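Local coordinates for protein yciO (Escherichia coli, PDB 1K7J) that is of unknown function but belongs to the SUA5/YrdC family and possibly binds double-stranded RNA, at residues A[45-50]-A[108-113]; A[67-72]-A[137-142]; A[114-119]-A[186-191]. One frame throughout, in Å; residues are numbered along the deposited sequence.

In the fold
Interaction 2 lies within the mixed sheet, interaction 1 beside it between a helix start and a loop, and interaction 3 at loops by its strands. Interaction 2 is core: strands 66-68 and 140-144 pair by backbone bonds and every touching residue is buried. Interaction 1, about 14 Å from it centre to centre, is partly buried, with an arginine and its water beside a selenomethionine-leucine contact; L111 and M50 both pack on L141 of interaction 2. Interaction 3 is a surface contact of charges and hydroxyls, its centre about 18 Å from those of the others. L67 of interaction 2 meets I119 on the neighbouring strand. Segment 108-113 runs straight into 114-119.

Interaction 1. Residues A[45-50]-A[108-113]; sequences EDKNAM and PRRLLQ
R110 CG stands between the backbone N and the carbonyl carbon (chi1 57°), and the chain then runs extended to NE, carrying the guanidinium to the start of helix 47-57. Selenomethionine M50 holds CG anti to its N (chi1 168°) and bends only at the last torsion, which sets SE beside the same arginine. The guanidinium is sandwiched: K47 CA lies over one face and P108 CB, from its own segment, over the other, both offset toward the rim. M50 SE comes at its edge, 3.7 Å from R110 NH1. The aliphatic part of the arginine shares in this, since CG and CD also lie near the selenium. Polar contact across the segments runs through a water, which probably donates to D46 O at 2.6 Å and accepts from R110 NH1 at 3.1 Å. R110 NH2 is hydrogen-bonded to I44 O; E45 O is 3.3 Å from R110 NH2, but at an angle too poor for a bond. The guanidinium is thus held at two corners against the loop that joins strand 37-43 to helix 47-57. D46 is the N-cap of that helix: its OD1 accepts from A49 N at 2.8 Å, met from above the carboxylate plane, 38° out of it. On the buried side M50 and L111 run antiparallel side by side, M50 SE touching L111 CD2 at 3.6 Å. L111 belongs to the short 3-10 turn 109-111, in which L111 N bonds to P108 O. L141 of strand 140-144 lies against both M50 and L111, and F65 also meets M50.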
loop_
_atom_site.group_PDB
_atom_site.type_symbol
_atom_site.label_atom_id
_atom_site.label_comp_id
_atom_site.label_asym_id
_atom_site.label_seq_id
_atom_site.Cartn_x
_atom_site.Cartn_y
_atom_site.Cartn_z
ATOM N N GLU A 45 -12.379 2.069 -6.249
ATOM C CA GLU A 45 -13.747 2.498 -6.534
ATOM C C GLU A 45 -14.765 2.384 -5.397
ATOM O O GLU A 45 -15.865 2.935 -5.498
ATOM C CB GLU A 45 -14.290 1.727 -7.742
ATOM C CG GLU A 45 -13.481 1.878 -9.027
ATOM C CD GLU A 45 -12.299 0.915 -9.123
ATOM O OE1 GLU A 45 -12.081 0.113 -8.189
ATOM O OE2 GLU A 45 -11.586 0.960 -10.149
ATOM N N ASP A 46 -14.413 1.688 -4.322
ATOM C CA ASP A 46 -15.341 1.479 -3.211
ATOM C C ASP A 46 -15.153 2.422 -2.023
ATOM O O ASP A 46 -14.185 2.306 -1.273
ATOM C CB ASP A 46 -15.231 0.029 -2.731
ATOM C CG ASP A 46 -16.427 -0.407 -1.909
ATOM O OD1 ASP A 46 -16.680 0.199 -0.850
ATOM O OD2 ASP A 46 -17.113 -1.362 -2.331
ATOM N N LYS A 47 -16.095 3.342 -1.839
ATOM C CA LYS A 47 -16.012 4.295 -0.737
ATOM C C LYS A 47 -16.194 3.645 0.635
ATOM O O LYS A 47 -15.539 4.038 1.602
ATOM C CB LYS A 47 -17.047 5.409 -0.915
ATOM C CG LYS A 47 -17.068 6.394 0.244
ATOM C CD LYS A 47 -18.068 7.517 0.022
ATOM C CE LYS A 47 -18.174 8.396 1.260
ATOM N NZ LYS A 47 -16.855 8.964 1.660
ATOM N N ASN A 48 -17.081 2.658 0.728
ATOM C CA ASN A 48 -17.307 1.987 2.005
ATOM C C ASN A 48 -16.053 1.263 2.489
ATOM O O ASN A 48 -15.734 1.289 3.677
ATOM C CB ASN A 48 -18.471 0.995 1.903
ATOM C CG ASN A 48 -19.807 1.685 1.712
ATOM O OD1 ASN A 48 -20.113 2.665 2.393
ATOM N ND2 ASN A 48 -20.613 1.173 0.791
ATOM N N ALA A 49 -15.343 0.615 1.569
ATOM C CA ALA A 49 -14.120 -0.093 1.931
ATOM C C ALA A 49 -13.066 0.918 2.371
ATOM O O ALA A 49 -12.316 0.674 3.315
ATOM C CB ALA A 49 -13.610 -0.911 0.746
HETATM N N MSE A 50 -13.009 2.051 1.676
HETATM C CA MSE A 50 -12.059 3.106 2.020
HETATM C C MSE A 50 -12.275 3.514 3.472
HETATM O O MSE A 50 -11.335 3.569 4.270
HETATM C CB MSE A 50 -12.270 4.332 1.124
HETATM C CG MSE A 50 -11.529 5.581 1.604
HETATM SE SE MSE A 50 -12.248 7.234 0.903
HETATM C CE MSE A 50 -13.743 7.423 2.115
ATOM N N PRO A 108 -9.927 8.943 -7.558
ATOM C CA PRO A 108 -11.138 9.573 -7.023
ATOM C C PRO A 108 -10.738 10.700 -6.072
ATOM O O PRO A 108 -9.823 10.543 -5.260
ATOM C CB PRO A 108 -11.825 8.425 -6.294
ATOM C CG PRO A 108 -11.458 7.241 -7.129
ATOM C CD PRO A 108 -9.986 7.479 -7.405
ATOM N N ARG A 109 -11.420 11.834 -6.180
ATOM C CA ARG A 109 -11.129 12.994 -5.345
ATOM C C ARG A 109 -11.040 12.666 -3.856
ATOM O O ARG A 109 -10.159 13.167 -3.157
ATOM C CB ARG A 109 -12.197 14.069 -5.569
ATOM C CG ARG A 109 -11.971 15.360 -4.800
ATOM C CD ARG A 109 -13.127 16.333 -5.024
ATOM N NE ARG A 109 -12.994 17.557 -4.234
ATOM C CZ ARG A 109 -12.041 18.468 -4.411
ATOM N NH1 ARG A 109 -11.122 18.305 -5.356
ATOM N NH2 ARG A 109 -12.004 19.548 -3.637
ATOM N N ARG A 110 -11.949 11.821 -3.375
ATOM C CA ARG A 110 -11.986 11.447 -1.959
ATOM C C ARG A 110 -10.708 10.803 -1.431
ATOM O O ARG A 110 -10.473 10.785 -0.221
ATOM C CB ARG A 110 -13.166 10.507 -1.697
ATOM C CG ARG A 110 -13.153 9.253 -2.555
ATOM C CD ARG A 110 -14.420 8.432 -2.371
ATOM N NE ARG A 110 -14.555 7.431 -3.426
ATOM C CZ ARG A 110 -13.857 6.303 -3.491
ATOM N NH1 ARG A 110 -12.967 6.009 -2.552
ATOM N NH2 ARG A 110 -14.033 5.481 -4.517
ATOM N N LEU A 111 -9.884 10.276 -2.331
ATOM C CA LEU A 111 -8.643 9.624 -1.928
ATOM C C LEU A 111 -7.451 10.575 -1.880
ATOM O O LEU A 111 -6.385 10.214 -1.381
ATOM C CB LEU A 111 -8.333 8.461 -2.872
ATOM C CG LEU A 111 -9.392 7.358 -2.908
ATOM C CD1 LEU A 111 -8.958 6.273 -3.880
ATOM C CD2 LEU A 111 -9.591 6.784 -1.514
ATOM N N LEU A 112 -7.635 11.788 -2.388
ATOM C CA LEU A 112 -6.562 12.774 -2.399
ATOM C C LEU A 112 -6.613 13.651 -1.158
ATOM O O LEU A 112 -7.694 13.967 -0.655
ATOM C CB LEU A 112 -6.657 13.640 -3.656
ATOM C CG LEU A 112 -6.563 12.890 -4.989
ATOM C CD1 LEU A 112 -6.688 13.875 -6.142
ATOM C CD2 LEU A 112 -5.242 12.135 -5.071
ATOM N N GLN A 113 -5.440 14.038 -0.665
ATOM C CA GLN A 113 -5.356 14.876 0.524
ATOM C C GLN A 113 -6.156 16.149 0.266
ATOM O O GLN A 113 -5.946 16.841 -0.730
ATOM C CB GLN A 113 -3.892 15.199 0.837
ATOM C CG GLN A 113 -3.619 15.436 2.313
ATOM C CD GLN A 113 -4.115 16.785 2.789
ATOM O OE1 GLN A 113 -4.555 16.931 3.930
ATOM N NE2 GLN A 113 -4.030 17.784 1.921
HETATM O O HOH W 1 -11.905 3.161 -2.151
#

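Interaction 2. Residues A[67-72]-A[137-142]; sequences LMCRDL and GEPMLS
M68 and M140, both selenomethionines, form the hydrogen-bonded pair of this antiparallel contact: M68 N donates to M140 O at 2.9 Å, nearly straight at 174°, and M140 N returns a bond to M68 O at 3.1 Å. Their CB atoms, 4.2 Å apart, lie on one face of the sheet. On the other face the non-hydrogen-bonded pair L67 and L141 meets through CD2 of L67 and CD1 of L141, at 4.3 Å. Just beyond the paired residues P139 leans toward the strand end, its CA making a CH...O contact with M68 O (3.2 Å) and its CG lying 4.0 Å from SG of C69. M68 has CG anti to the backbone N (chi1 -159°), then folds at both later torsions, turning CE back to within 3.9 Å of S142 CB. Here two inner strands of the mixed sheet join, 66-68 lying between 140-144 and 118-122. L67 and C69 continue the backbone bonding to strand 118-122, while L141 bonds to C42 of strand 37-43, so both partners are braced from their far edges. Further out, Y32 of strand 30-34 touches M68 and M140 and is hydrogen-bonded through OH to S142 OG. Y78 of helix 72-78 covers L67 and P139 on the opposite face.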
loop_
_atom_site.group_PDB
_atom_site.type_symbol
_atom_site.label_atom_id
_atom_site.label_comp_id
_atom_site.label_asym_id
_atom_site.label_seq_id
_atom_site.Cartn_x
_atom_site.Cartn_y
_atom_site.Cartn_z
ATOM N N LEU A 67 -1.506 4.276 -2.895
ATOM C CA LEU A 67 -1.962 3.507 -4.040
ATOM C C LEU A 67 -0.832 2.513 -4.267
ATOM O O LEU A 67 0.306 2.908 -4.533
ATOM C CB LEU A 67 -2.160 4.383 -5.280
ATOM C CG LEU A 67 -3.386 5.305 -5.287
ATOM C CD1 LEU A 67 -3.485 5.991 -6.639
ATOM C CD2 LEU A 67 -4.655 4.501 -5.013
HETATM N N MSE A 68 -1.143 1.232 -4.110
HETATM C CA MSE A 68 -0.169 0.161 -4.300
HETATM C C MSE A 68 -0.173 -0.116 -5.805
HETATM O O MSE A 68 -1.163 -0.612 -6.349
HETATM C CB MSE A 68 -0.610 -1.071 -3.499
HETATM C CG MSE A 68 0.484 -2.083 -3.182
HETATM SE SE MSE A 68 1.832 -1.418 -1.922
HETATM C CE MSE A 68 0.785 -1.371 -0.251
ATOM N N CYS A 69 0.938 0.212 -6.467
ATOM C CA CYS A 69 1.060 0.070 -7.917
ATOM C C CYS A 69 1.972 -1.051 -8.399
ATOM O O CYS A 69 2.960 -1.393 -7.755
ATOM C CB CYS A 69 1.549 1.388 -8.519
ATOM S SG CYS A 69 0.509 2.816 -8.149
ATOM N N ARG A 70 1.643 -1.588 -9.569
ATOM C CA ARG A 70 2.398 -2.679 -10.169
ATOM C C ARG A 70 3.845 -2.305 -10.479
ATOM O O ARG A 70 4.770 -3.065 -10.187
ATOM C CB ARG A 70 1.708 -3.127 -11.459
ATOM C CG ARG A 70 2.357 -4.323 -12.139
ATOM C CD ARG A 70 2.086 -5.612 -11.378
ATOM N NE ARG A 70 2.733 -6.759 -12.011
ATOM C CZ ARG A 70 2.413 -7.229 -13.212
ATOM N NH1 ARG A 70 1.447 -6.656 -13.918
ATOM N NH2 ARG A 70 3.072 -8.266 -13.718
ATOM N N ASP A 71 4.035 -1.130 -11.067
ATOM C CA ASP A 71 5.363 -0.677 -11.454
ATOM C C ASP A 71 5.379 0.833 -11.649
ATOM O O ASP A 71 4.370 1.500 -11.429
ATOM C CB ASP A 71 5.784 -1.370 -12.753
ATOM C CG ASP A 71 4.679 -1.370 -13.800
ATOM O OD1 ASP A 71 3.874 -0.413 -13.828
ATOM O OD2 ASP A 71 4.623 -2.323 -14.607
ATOM N N LEU A 72 6.525 1.365 -12.064
ATOM C CA LEU A 72 6.668 2.802 -12.272
ATOM C C LEU A 72 5.708 3.316 -13.342
ATOM O O LEU A 72 5.185 4.422 -13.225
ATOM C CB LEU A 72 8.117 3.143 -12.651
ATOM C CG LEU A 72 8.445 4.629 -12.823
ATOM C CD1 LEU A 72 8.128 5.387 -11.540
ATOM C CD2 LEU A 72 9.916 4.786 -13.180
ATOM N N GLY A 137 -5.235 -5.755 -12.018
ATOM C CA GLY A 137 -5.191 -4.961 -13.236
ATOM C C GLY A 137 -5.074 -3.462 -13.057
ATOM O O GLY A 137 -4.950 -2.723 -14.036
ATOM N N GLU A 138 -5.134 -3.010 -11.811
ATOM C CA GLU A 138 -5.007 -1.592 -11.498
ATOM C C GLU A 138 -4.504 -1.481 -10.063
ATOM O O GLU A 138 -4.390 -2.492 -9.365
ATOM C CB GLU A 138 -6.355 -0.874 -11.653
ATOM C CG GLU A 138 -7.471 -1.395 -10.753
ATOM C CD GLU A 138 -8.735 -0.549 -10.844
ATOM O OE1 GLU A 138 -8.895 0.181 -11.847
ATOM O OE2 GLU A 138 -9.573 -0.623 -9.919
ATOM N N PRO A 139 -4.191 -0.258 -9.604
ATOM C CA PRO A 139 -3.700 -0.080 -8.236
ATOM C C PRO A 139 -4.713 -0.492 -7.183
ATOM O O PRO A 139 -5.913 -0.545 -7.437
ATOM C CB PRO A 139 -3.402 1.419 -8.161
ATOM C CG PRO A 139 -3.076 1.771 -9.573
ATOM C CD PRO A 139 -4.128 1.012 -10.344
HETATM N N MSE A 140 -4.208 -0.776 -5.993
HETATM C CA MSE A 140 -5.046 -1.155 -4.872
HETATM C C MSE A 140 -4.964 -0.017 -3.856
HETATM O O MSE A 140 -3.872 0.439 -3.531
HETATM C CB MSE A 140 -4.515 -2.458 -4.268
HETATM C CG MSE A 140 -5.279 -2.992 -3.080
HETATM SE SE MSE A 140 -5.258 -4.932 -3.059
HETATM C CE MSE A 140 -3.368 -5.239 -3.307
ATOM N N LEU A 141 -6.109 0.476 -3.394
ATOM C CA LEU A 141 -6.103 1.532 -2.388
ATOM C C LEU A 141 -5.592 0.846 -1.133
ATOM O O LEU A 141 -6.116 -0.198 -0.737
ATOM C CB LEU A 141 -7.511 2.073 -2.151
ATOM C CG LEU A 141 -7.623 3.058 -0.983
ATOM C CD1 LEU A 141 -6.752 4.283 -1.243
ATOM C CD2 LEU A 141 -9.077 3.458 -0.801
ATOM N N SER A 142 -4.573 1.421 -0.506
ATOM C CA SER A 142 -3.988 0.793 0.669
ATOM C C SER A 142 -3.448 1.762 1.704
ATOM O O SER A 142 -3.494 2.979 1.536
ATOM C CB SER A 142 -2.829 -0.113 0.237
ATOM O OG SER A 142 -3.195 -0.982 -0.820
#

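Interaction 3. Residues A[114-119]-A[186-191]; sequences EKRKTI and DLTDDT
An Asx turn and a salt-bridge network organise this surface contact: D186 OD1 accepts from T188 N (2.8 Å), nearly along its C-O axis, while its other oxygen faces R116. R116 NH1 donates to the syn lone pair of D186 OD2 at 2.8 Å, close to the guanidinium plane, and the guanidinium and carboxylate planes are nearly coplanar, 22° apart. Its second nitrogen, NH2, binds T188 OG1 at 2.6 Å, likewise in the guanidinium plane. The T188 hydroxyl in turn donates to D186 OD1 (2.6 Å), closing a ring of bonds through arginine, threonine and aspartate. This hydroxyl sits between the backbone N and the carbonyl carbon (chi1 62°), the rotation that lets it face both partners. D189 OD2, 3.9 Å from R116 NH2, adds a long salt bridge. T118 CG2 lies over the centre of one guanidinium face, 4.2 Å above it, and also meets T188 CG2 at 4.0 Å. Placing an alanine at D186 would probably leave R116 NH1 without its close charged mate and strip T188 N and OG1 of their shared acceptor, so the turn could loosen. T118 and D186 both touch I100 of strand 97-102, which lies between strands 118-122 and 183-186; the contact thus spans that strand, with helix 83-90 packed against L187.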
loop_
_atom_site.group_PDB
_atom_site.type_symbol
_atom_site.label_atom_id
_atom_site.label_comp_id
_atom_site.label_asym_id
_atom_site.label_seq_id
_atom_site.Cartn_x
_atom_site.Cartn_y
_atom_site.Cartn_z
ATOM N N GLU A 114 -7.085 16.431 1.171
ATOM C CA GLU A 114 -7.972 17.586 1.073
ATOM C C GLU A 114 -7.348 18.883 0.573
ATOM O O GLU A 114 -7.873 19.516 -0.346
ATOM C CB GLU A 114 -8.629 17.832 2.435
ATOM C CG GLU A 114 -7.627 18.008 3.570
ATOM C CD GLU A 114 -8.278 17.986 4.941
ATOM O OE1 GLU A 114 -8.900 16.958 5.289
ATOM O OE2 GLU A 114 -8.164 18.996 5.672
ATOM N N LYS A 115 -6.223 19.274 1.162
ATOM C CA LYS A 115 -5.574 20.524 0.793
ATOM C C LYS A 115 -4.510 20.439 -0.299
ATOM O O LYS A 115 -4.503 21.245 -1.230
ATOM C CB LYS A 115 -4.967 21.163 2.046
ATOM C CG LYS A 115 -4.451 22.576 1.841
ATOM C CD LYS A 115 -3.909 23.155 3.141
ATOM C CE LYS A 115 -3.453 24.592 2.950
ATOM N NZ LYS A 115 -2.436 24.702 1.864
ATOM N N ARG A 116 -3.620 19.459 -0.189
ATOM C CA ARG A 116 -2.532 19.311 -1.147
ATOM C C ARG A 116 -2.837 18.459 -2.386
ATOM O O ARG A 116 -2.079 18.483 -3.358
ATOM C CB ARG A 116 -1.305 18.759 -0.416
ATOM C CG ARG A 116 -0.922 19.563 0.832
ATOM C CD ARG A 116 0.526 19.314 1.186
ATOM N NE ARG A 116 1.367 19.631 0.037
ATOM C CZ ARG A 116 2.415 18.914 -0.352
ATOM N NH1 ARG A 116 2.770 17.822 0.321
ATOM N NH2 ARG A 116 3.088 19.277 -1.436
ATOM N N LYS A 117 -3.944 17.722 -2.350
ATOM C CA LYS A 117 -4.367 16.863 -3.460
ATOM C C LYS A 117 -3.330 15.784 -3.765
ATOM O O LYS A 117 -3.182 15.336 -4.908
ATOM C CB LYS A 117 -4.622 17.701 -4.718
ATOM C CG LYS A 117 -5.524 18.911 -4.495
ATOM C CD LYS A 117 -6.866 18.512 -3.912
ATOM C CE LYS A 117 -7.721 19.737 -3.621
ATOM N NZ LYS A 117 -8.994 19.372 -2.940
ATOM N N THR A 118 -2.627 15.357 -2.726
ATOM C CA THR A 118 -1.594 14.345 -2.864
ATOM C C THR A 118 -2.053 12.966 -2.414
ATOM O O THR A 118 -3.125 12.802 -1.830
ATOM C CB THR A 118 -0.365 14.711 -2.028
ATOM O OG1 THR A 118 -0.773 14.954 -0.675
ATOM C CG2 THR A 118 0.314 15.950 -2.592
ATOM N N ILE A 119 -1.216 11.976 -2.701
ATOM C CA ILE A 119 -1.474 10.598 -2.316
ATOM C C ILE A 119 -0.143 9.858 -2.410
ATOM O O ILE A 119 0.715 10.214 -3.222
ATOM C CB ILE A 119 -2.547 9.946 -3.232
ATOM C CG1 ILE A 119 -2.871 8.535 -2.734
ATOM C CG2 ILE A 119 -2.078 9.940 -4.680
ATOM C CD1 ILE A 119 -4.177 7.981 -3.287
ATOM N N ASP A 186 8.396 12.804 0.237
ATOM C CA ASP A 186 7.464 13.695 -0.446
ATOM C C ASP A 186 8.287 14.268 -1.596
ATOM O O ASP A 186 9.325 14.891 -1.368
ATOM C CB ASP A 186 7.009 14.821 0.483
ATOM C CG ASP A 186 5.976 15.731 -0.168
ATOM O OD1 ASP A 186 6.131 16.053 -1.366
ATOM O OD2 ASP A 186 5.015 16.136 0.521
ATOM N N LEU A 187 7.837 14.044 -2.826
ATOM C CA LEU A 187 8.563 14.515 -4.001
ATOM C C LEU A 187 7.963 15.748 -4.664
ATOM O O LEU A 187 8.441 16.181 -5.713
ATOM C CB LEU A 187 8.668 13.387 -5.033
ATOM C CG LEU A 187 9.479 12.151 -4.637
ATOM C CD1 LEU A 187 9.386 11.096 -5.737
ATOM C CD2 LEU A 187 10.932 12.546 -4.396
ATOM N N THR A 188 6.927 16.320 -4.063
ATOM C CA THR A 188 6.299 17.498 -4.652
ATOM C C THR A 188 7.216 18.719 -4.554
ATOM O O THR A 188 8.140 18.754 -3.738
ATOM C CB THR A 188 4.940 17.809 -3.987
ATOM O OG1 THR A 188 5.131 18.101 -2.598
ATOM C CG2 THR A 188 3.993 16.616 -4.130
ATOM N N ASP A 189 6.955 19.709 -5.405
ATOM C CA ASP A 189 7.744 20.940 -5.450
ATOM C C ASP A 189 9.218 20.661 -5.744
ATOM O O ASP A 189 10.084 21.486 -5.445
ATOM C CB ASP A 189 7.611 21.706 -4.130
ATOM C CG ASP A 189 6.187 22.148 -3.857
ATOM O OD1 ASP A 189 5.583 22.781 -4.748
ATOM O OD2 ASP A 189 5.672 21.869 -2.753
ATOM N N ASP A 190 9.489 19.500 -6.337
ATOM C CA ASP A 190 10.848 19.076 -6.680
ATOM C C ASP A 190 11.815 19.236 -5.526
ATOM O O ASP A 190 13.017 19.451 -5.721
ATOM C CB ASP A 190 11.366 19.848 -7.896
ATOM C CG ASP A 190 10.675 19.433 -9.173
ATOM O OD1 ASP A 190 9.942 18.423 -9.141
ATOM O OD2 ASP A 190 10.868 20.106 -10.207
ATOM N N THR A 191 11.276 19.116 -4.320
ATOM C CA THR A 191 12.058 19.243 -3.105
ATOM C C THR A 191 11.819 18.002 -2.257
ATOM O O THR A 191 10.912 17.968 -1.424
ATOM C CB THR A 191 11.635 20.497 -2.325
ATOM O OG1 THR A 191 11.867 21.654 -3.139
ATOM C CG2 THR A 191 12.425 20.627 -1.031
#